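Local coordinates for restriction endonuclease S subunits (Thermoanaerobacter tengcongensis, PDB 3OKG), which probably binds DNA as the specificity subunit that joins the M subunits in a type I methyltransferase, at residues A[328-333]-A[359-364]; A[231-236]-A[320-325]. All coordinates share one frame; numbering follows the deposited sequence.

Contact 1 of 2, residues A[328-333]-A[359-364]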
loop_
_atom_site.group_PDB
_atom_site.type_symbol
_atom_site.label_atom_id
_atom_site.label_comp_id
_atom_site.label_asym_id
_atom_site.label_seq_id
_atom_site.Cartn_x
_atom_site.Cartn_y
_atom_site.Cartn_z
ATOM N N LEU A 328 3.344 -17.301 -24.240
ATOM C CA LEU A 328 3.183 -16.929 -22.840
ATOM C C LEU A 328 1.872 -16.188 -22.573
ATOM O O LEU A 328 1.157 -16.499 -21.615
ATOM C CB LEU A 328 4.363 -16.059 -22.387
ATOM C CG LEU A 328 4.544 -15.974 -20.873
ATOM C CD1 LEU A 328 4.697 -17.368 -20.315
ATOM C CD2 LEU A 328 5.776 -15.119 -20.503
ATOM N N TYR A 329 1.569 -15.181 -23.381
ATOM C CA TYR A 329 0.298 -14.475 -23.217
ATOM C C TYR A 329 -0.893 -15.412 -23.357
ATOM O O TYR A 329 -1.883 -15.295 -22.635
ATOM C CB TYR A 329 0.159 -13.358 -24.234
ATOM C CG TYR A 329 0.742 -12.054 -23.751
ATOM C CD1 TYR A 329 1.819 -11.473 -24.408
ATOM C CD2 TYR A 329 0.225 -11.418 -22.622
ATOM C CE1 TYR A 329 2.369 -10.272 -23.969
ATOM C CE2 TYR A 329 0.773 -10.220 -22.164
ATOM C CZ TYR A 329 1.844 -9.666 -22.838
ATOM O OH TYR A 329 2.386 -8.488 -22.398
ATOM N N TYR A 330 -0.800 -16.341 -24.305
ATOM C CA TYR A 330 -1.924 -17.258 -24.557
ATOM C C TYR A 330 -2.144 -18.164 -23.355
ATOM O O TYR A 330 -3.265 -18.307 -22.881
ATOM C CB TYR A 330 -1.637 -18.105 -25.790
ATOM C CG TYR A 330 -2.836 -18.904 -26.275
ATOM C CD1 TYR A 330 -4.017 -18.275 -26.614
ATOM C CD2 TYR A 330 -2.761 -20.292 -26.412
ATOM C CE1 TYR A 330 -5.115 -19.003 -27.069
ATOM C CE2 TYR A 330 -3.846 -21.024 -26.861
ATOM C CZ TYR A 330 -5.007 -20.384 -27.194
ATOM O OH TYR A 330 -6.093 -21.091 -27.647
ATOM N N LEU A 331 -1.062 -18.747 -22.846
ATOM C CA LEU A 331 -1.139 -19.633 -21.687
ATOM C C LEU A 331 -1.670 -18.917 -20.452
ATOM O O LEU A 331 -2.416 -19.496 -19.663
ATOM C CB LEU A 331 0.229 -20.242 -21.366
ATOM C CG LEU A 331 0.836 -21.204 -22.391
ATOM C CD1 LEU A 331 2.254 -21.563 -21.962
ATOM C CD2 LEU A 331 -0.006 -22.467 -22.606
ATOM N N HIS A 332 -1.291 -17.658 -20.293
ATOM C CA HIS A 332 -1.769 -16.857 -19.171
ATOM C C HIS A 332 -3.264 -16.629 -19.318
ATOM O O HIS A 332 -4.015 -16.888 -18.385
ATOM C CB HIS A 332 -1.010 -15.529 -19.070
ATOM C CG HIS A 332 -1.233 -14.801 -17.778
ATOM N ND1 HIS A 332 -1.827 -13.557 -17.714
ATOM C CD2 HIS A 332 -0.953 -15.150 -16.498
ATOM C CE1 HIS A 332 -1.894 -13.167 -16.453
ATOM N NE2 HIS A 332 -1.371 -14.115 -15.695
ATOM N N TYR A 333 -3.688 -16.165 -20.494
ATOM C CA TYR A 333 -5.102 -16.000 -20.811
ATOM C C TYR A 333 -5.915 -17.278 -20.591
ATOM O O TYR A 333 -7.069 -17.214 -20.191
ATOM C CB TYR A 333 -5.259 -15.501 -22.250
ATOM C CG TYR A 333 -6.666 -15.523 -22.799
ATOM C CD1 TYR A 333 -7.659 -14.701 -22.273
ATOM C CD2 TYR A 333 -6.991 -16.341 -23.874
ATOM C CE1 TYR A 333 -8.949 -14.713 -22.796
ATOM C CE2 TYR A 333 -8.265 -16.365 -24.398
ATOM C CZ TYR A 333 -9.242 -15.558 -23.864
ATOM O OH TYR A 333 -10.512 -15.607 -24.414
ATOM N N PHE A 359 -5.369 -25.936 -29.119
ATOM C CA PHE A 359 -5.319 -25.060 -30.295
ATOM C C PHE A 359 -4.871 -23.637 -29.933
ATOM O O PHE A 359 -5.270 -23.124 -28.904
ATOM C CB PHE A 359 -6.677 -24.997 -31.001
ATOM C CG PHE A 359 -6.825 -26.025 -32.082
ATOM C CD1 PHE A 359 -6.234 -25.822 -33.331
ATOM C CD2 PHE A 359 -7.495 -27.210 -31.831
ATOM C CE1 PHE A 359 -6.341 -26.782 -34.336
ATOM C CE2 PHE A 359 -7.610 -28.172 -32.820
ATOM C CZ PHE A 359 -7.027 -27.955 -34.078
ATOM N N ILE A 360 -4.070 -23.017 -30.798
ATOM C CA ILE A 360 -3.629 -21.635 -30.607
ATOM C C ILE A 360 -3.702 -20.921 -31.948
ATOM O O ILE A 360 -3.340 -21.500 -32.979
ATOM C CB ILE A 360 -2.164 -21.594 -30.023
ATOM C CG1 ILE A 360 -1.682 -20.151 -29.750
ATOM C CG2 ILE A 360 -1.161 -22.334 -30.952
ATOM C CD1 ILE A 360 -0.274 -20.116 -29.054
ATOM N N PRO A 361 -4.174 -19.656 -31.956
ATOM C CA PRO A 361 -4.204 -18.970 -33.246
ATOM C C PRO A 361 -2.790 -18.503 -33.546
ATOM O O PRO A 361 -2.069 -18.026 -32.673
ATOM C CB PRO A 361 -5.109 -17.746 -32.993
ATOM C CG PRO A 361 -5.318 -17.668 -31.464
ATOM C CD PRO A 361 -4.493 -18.766 -30.826
ATOM N N LEU A 362 -2.380 -18.629 -34.786
ATOM C CA LEU A 362 -1.003 -18.395 -35.116
ATOM C C LEU A 362 -0.858 -17.421 -36.261
ATOM O O LEU A 362 -0.976 -17.821 -37.432
ATOM C CB LEU A 362 -0.289 -19.733 -35.448
ATOM C CG LEU A 362 1.238 -19.609 -35.557
ATOM C CD1 LEU A 362 1.889 -19.568 -34.141
ATOM C CD2 LEU A 362 1.828 -20.750 -36.390
ATOM N N PRO A 363 -0.597 -16.137 -35.928
ATOM C CA PRO A 363 -0.269 -15.121 -36.924
ATOM C C PRO A 363 1.115 -15.366 -37.481
ATOM O O PRO A 363 1.887 -16.128 -36.890
ATOM C CB PRO A 363 -0.227 -13.806 -36.105
ATOM C CG PRO A 363 -0.874 -14.131 -34.772
ATOM C CD PRO A 363 -0.548 -15.590 -34.558
ATOM N N PRO A 364 1.447 -14.698 -38.591
ATOM C CA PRO A 364 2.841 -14.644 -39.024
ATOM C C PRO A 364 3.685 -14.010 -37.909
ATOM O O PRO A 364 3.174 -13.249 -37.086
ATOM C CB PRO A 364 2.801 -13.729 -40.249
ATOM C CG PRO A 364 1.372 -13.733 -40.707
ATOM C CD PRO A 364 0.533 -13.978 -39.495
#
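Tyr330 lays one face of its ring over Ile360 CG1 and Pro361 CD. Ile360 CG1 sits 3.8 Å from the centroid of the Tyr330 ring, 22° off the normal and shifted toward the rim. Pro361 CD lies over the same face, 4.2 Å from that centroid. Both are CH-pi contacts. Ile360 CD1 extends the cover back along the ring and is 3.6 Å from Tyr330 CD2. Tyr330 CG stands anti to the backbone N (chi1 -170°), which carries the ring out from the helix and its hydroxyl to the strand. There Tyr330 OH donates a short hydrogen bond of 2.5 Å to Phe359 O. The donor meets the C=O at 150° and is tilted only modestly from the carbonyl plane. Phe217 packs edge-to-face with the Tyr330 ring. A phenylalanine at this position would probably keep much of the packing but leave Phe359 O without its hydroxyl donor. Strand 359-362 has strand 229-232 on its other edge. One turn earlier on the helix, Trp326 NE1 donates to Pro361 O. Side-chain donors on helix 324-333 thus serve alternate carbonyls, Phe359 O and Pro361 O, where another strand would offer N-H groups.

Contact 2 of 2, residues A[231-236]-A[320-325]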
loop_
_atom_site.group_PDB
_atom_site.type_symbol
_atom_site.label_atom_id
_atom_site.label_comp_id
_atom_site.label_asym_id
_atom_site.label_seq_id
_atom_site.Cartn_x
_atom_site.Cartn_y
_atom_site.Cartn_z
ATOM N N VAL A 231 -3.482 -23.666 -35.250
ATOM C CA VAL A 231 -2.590 -24.833 -35.149
ATOM C C VAL A 231 -2.692 -25.483 -33.784
ATOM O O VAL A 231 -3.129 -24.859 -32.816
ATOM C CB VAL A 231 -1.121 -24.467 -35.423
ATOM C CG1 VAL A 231 -0.972 -23.822 -36.800
ATOM C CG2 VAL A 231 -0.593 -23.519 -34.336
ATOM N N ARG A 232 -2.258 -26.736 -33.694
ATOM C CA ARG A 232 -2.156 -27.421 -32.411
ATOM C C ARG A 232 -0.777 -27.140 -31.821
ATOM O O ARG A 232 0.229 -27.233 -32.523
ATOM C CB ARG A 232 -2.362 -28.926 -32.584
ATOM C CG ARG A 232 -3.745 -29.309 -33.084
ATOM C CD ARG A 232 -3.784 -30.758 -33.544
ATOM N NE ARG A 232 -2.723 -31.057 -34.501
ATOM C CZ ARG A 232 -2.831 -30.881 -35.815
ATOM N NH1 ARG A 232 -1.814 -31.181 -36.611
ATOM N NH2 ARG A 232 -3.955 -30.408 -36.332
ATOM N N LEU A 233 -0.727 -26.785 -30.540
ATOM C CA LEU A 233 0.540 -26.376 -29.933
ATOM C C LEU A 233 1.645 -27.371 -30.308
ATOM O O LEU A 233 2.786 -26.974 -30.583
ATOM C CB LEU A 233 0.401 -26.318 -28.405
ATOM C CG LEU A 233 1.578 -25.713 -27.645
ATOM C CD1 LEU A 233 1.925 -24.323 -28.196
ATOM C CD2 LEU A 233 1.262 -25.658 -26.153
ATOM N N GLY A 234 1.312 -28.659 -30.299
ATOM C CA GLY A 234 2.260 -29.699 -30.713
ATOM C C GLY A 234 2.950 -29.418 -32.044
ATOM O O GLY A 234 4.101 -29.793 -32.249
ATOM N N GLU A 235 2.267 -28.735 -32.961
ATOM C CA GLU A 235 2.846 -28.474 -34.288
ATOM C C GLU A 235 3.937 -27.428 -34.303
ATOM O O GLU A 235 4.799 -27.435 -35.188
ATOM C CB GLU A 235 1.769 -27.959 -35.253
ATOM C CG GLU A 235 0.590 -28.866 -35.478
ATOM C CD GLU A 235 -0.327 -28.300 -36.534
ATOM O OE1 GLU A 235 0.107 -28.220 -37.709
ATOM O OE2 GLU A 235 -1.466 -27.924 -36.181
ATOM N N VAL A 236 3.860 -26.473 -33.376
ATOM C CA VAL A 236 4.762 -25.333 -33.412
ATOM C C VAL A 236 5.586 -25.205 -32.102
ATOM O O VAL A 236 6.202 -24.172 -31.834
ATOM C CB VAL A 236 3.937 -24.051 -33.695
ATOM C CG1 VAL A 236 3.275 -24.166 -35.095
ATOM C CG2 VAL A 236 2.843 -23.900 -32.645
ATOM N N ASP A 320 10.285 -22.259 -34.797
ATOM C CA ASP A 320 10.559 -20.952 -35.390
ATOM C C ASP A 320 9.293 -20.145 -35.697
ATOM O O ASP A 320 9.340 -18.925 -35.708
ATOM C CB ASP A 320 11.413 -21.079 -36.656
ATOM C CG ASP A 320 12.746 -21.749 -36.395
ATOM O OD1 ASP A 320 13.275 -21.601 -35.274
ATOM O OD2 ASP A 320 13.259 -22.425 -37.314
ATOM N N SER A 321 8.172 -20.808 -35.952
ATOM C CA SER A 321 6.972 -20.058 -36.346
ATOM C C SER A 321 6.189 -19.493 -35.161
ATOM O O SER A 321 5.129 -18.912 -35.358
ATOM C CB SER A 321 6.038 -20.921 -37.191
ATOM O OG SER A 321 5.472 -21.953 -36.400
ATOM N N LEU A 322 6.693 -19.684 -33.943
ATOM C CA LEU A 322 5.969 -19.272 -32.735
ATOM C C LEU A 322 6.872 -18.440 -31.819
ATOM O O LEU A 322 7.951 -18.896 -31.428
ATOM C CB LEU A 322 5.436 -20.493 -31.976
ATOM C CG LEU A 322 4.829 -20.257 -30.575
ATOM C CD1 LEU A 322 3.513 -19.465 -30.677
ATOM C CD2 LEU A 322 4.563 -21.583 -29.875
ATOM N N GLU A 323 6.429 -17.216 -31.508
ATOM C CA GLU A 323 7.117 -16.321 -30.584
ATOM C C GLU A 323 6.895 -16.765 -29.150
ATOM O O GLU A 323 5.771 -17.092 -28.754
ATOM C CB GLU A 323 6.596 -14.889 -30.745
ATOM C CG GLU A 323 7.128 -14.163 -31.965
ATOM C CD GLU A 323 8.613 -13.838 -31.841
ATOM O OE1 GLU A 323 9.124 -13.807 -30.704
ATOM O OE2 GLU A 323 9.269 -13.609 -32.878
ATOM N N ARG A 324 7.968 -16.772 -28.369
ATOM C CA ARG A 324 7.898 -17.155 -26.971
ATOM C C ARG A 324 6.803 -16.385 -26.253
ATOM O O ARG A 324 5.979 -16.938 -25.511
ATOM C CB ARG A 324 9.239 -16.804 -26.302
ATOM C CG ARG A 324 9.192 -16.910 -24.810
ATOM C CD ARG A 324 10.568 -17.201 -24.257
ATOM N NE ARG A 324 11.332 -16.009 -23.925
ATOM C CZ ARG A 324 12.137 -15.385 -24.770
ATOM N NH1 ARG A 324 12.265 -15.836 -26.014
ATOM N NH2 ARG A 324 12.814 -14.310 -24.366
ATOM N N PHE A 325 6.813 -15.080 -26.455
ATOM C CA PHE A 325 5.875 -14.235 -25.724
ATOM C C PHE A 325 4.431 -14.306 -26.208
ATOM O O PHE A 325 3.505 -14.025 -25.437
ATOM C CB PHE A 325 6.414 -12.814 -25.639
ATOM C CG PHE A 325 7.621 -12.719 -24.734
ATOM C CD1 PHE A 325 7.520 -13.112 -23.409
ATOM C CD2 PHE A 325 8.844 -12.282 -25.211
ATOM C CE1 PHE A 325 8.631 -13.047 -22.551
ATOM C CE2 PHE A 325 9.951 -12.214 -24.371
ATOM C CZ PHE A 325 9.839 -12.608 -23.040
#
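Glu235 OE2, on the short turn that brings Val236 against Leu322, is gripped twice by Arg232. The backbone Arg232 N donates to Glu235 OE2 at 2.9 Å in a nearly straight bond (173°). It comes in on the anti side of the carboxylate, 27° out of its plane. The guanidinium of Arg232 lies with one face against the same oxygen, and Arg232 NH1 is 3.3 Å from Glu235 OE2. This is attraction between charges, since no N-H points at the oxygen. The turn also has a backbone bond from Val236 N to Leu233 O.

Val236 meets the other segment with both methyls. Its CG1 touches Ser321 OG at 3.4 Å. Its CG2 is 4.0 Å from Leu322 CD2, and the two side chains cross at about a right angle. With chi1 at 171° the Leu322 side chain extends away from its own N, and this helps bring Leu322 CD2 over Val236 O at 3.6 Å. The same methyl reaches Leu233 CD1 at 4.2 Å. One leucine methyl therefore rests against two side chains of the turn. Beyond them, Gln368 bonds to Ser321 O and Glu323 N, and Glu323 is the N-cap of helix 324-333.

Val236 leads straight into strand 237-241, and Ser321 follows its antiparallel neighbour, strand 313-318. A backbone bond between Val236 and Arg319 continues the link. The contact closes the end of this strand pair in the second DNA specificity (TRD) family region.

Overall arrangement
The centres of contact 1 and contact 2 lie 8 Å apart, and the contacts touch. Ile360 N of contact 1 is 2.9 Å from Val231 O of contact 2, a probable hydrogen bond between strands 359-362 and 229-232. Both contacts also involve helix 324-333: contact 2 holds the residues that lead into it, and contact 1 uses a later turn. They come in series, with 231-236 and 320-325 joined before 328-333 and 359-364. All four segments lie in the second DNA specificity region. Together they probably help to hold the two-stranded sheet, helix 324-333 and the entry to strand 237-241 as one unit, where the chain passes into helix 365-388, part of a predicted coiled coil.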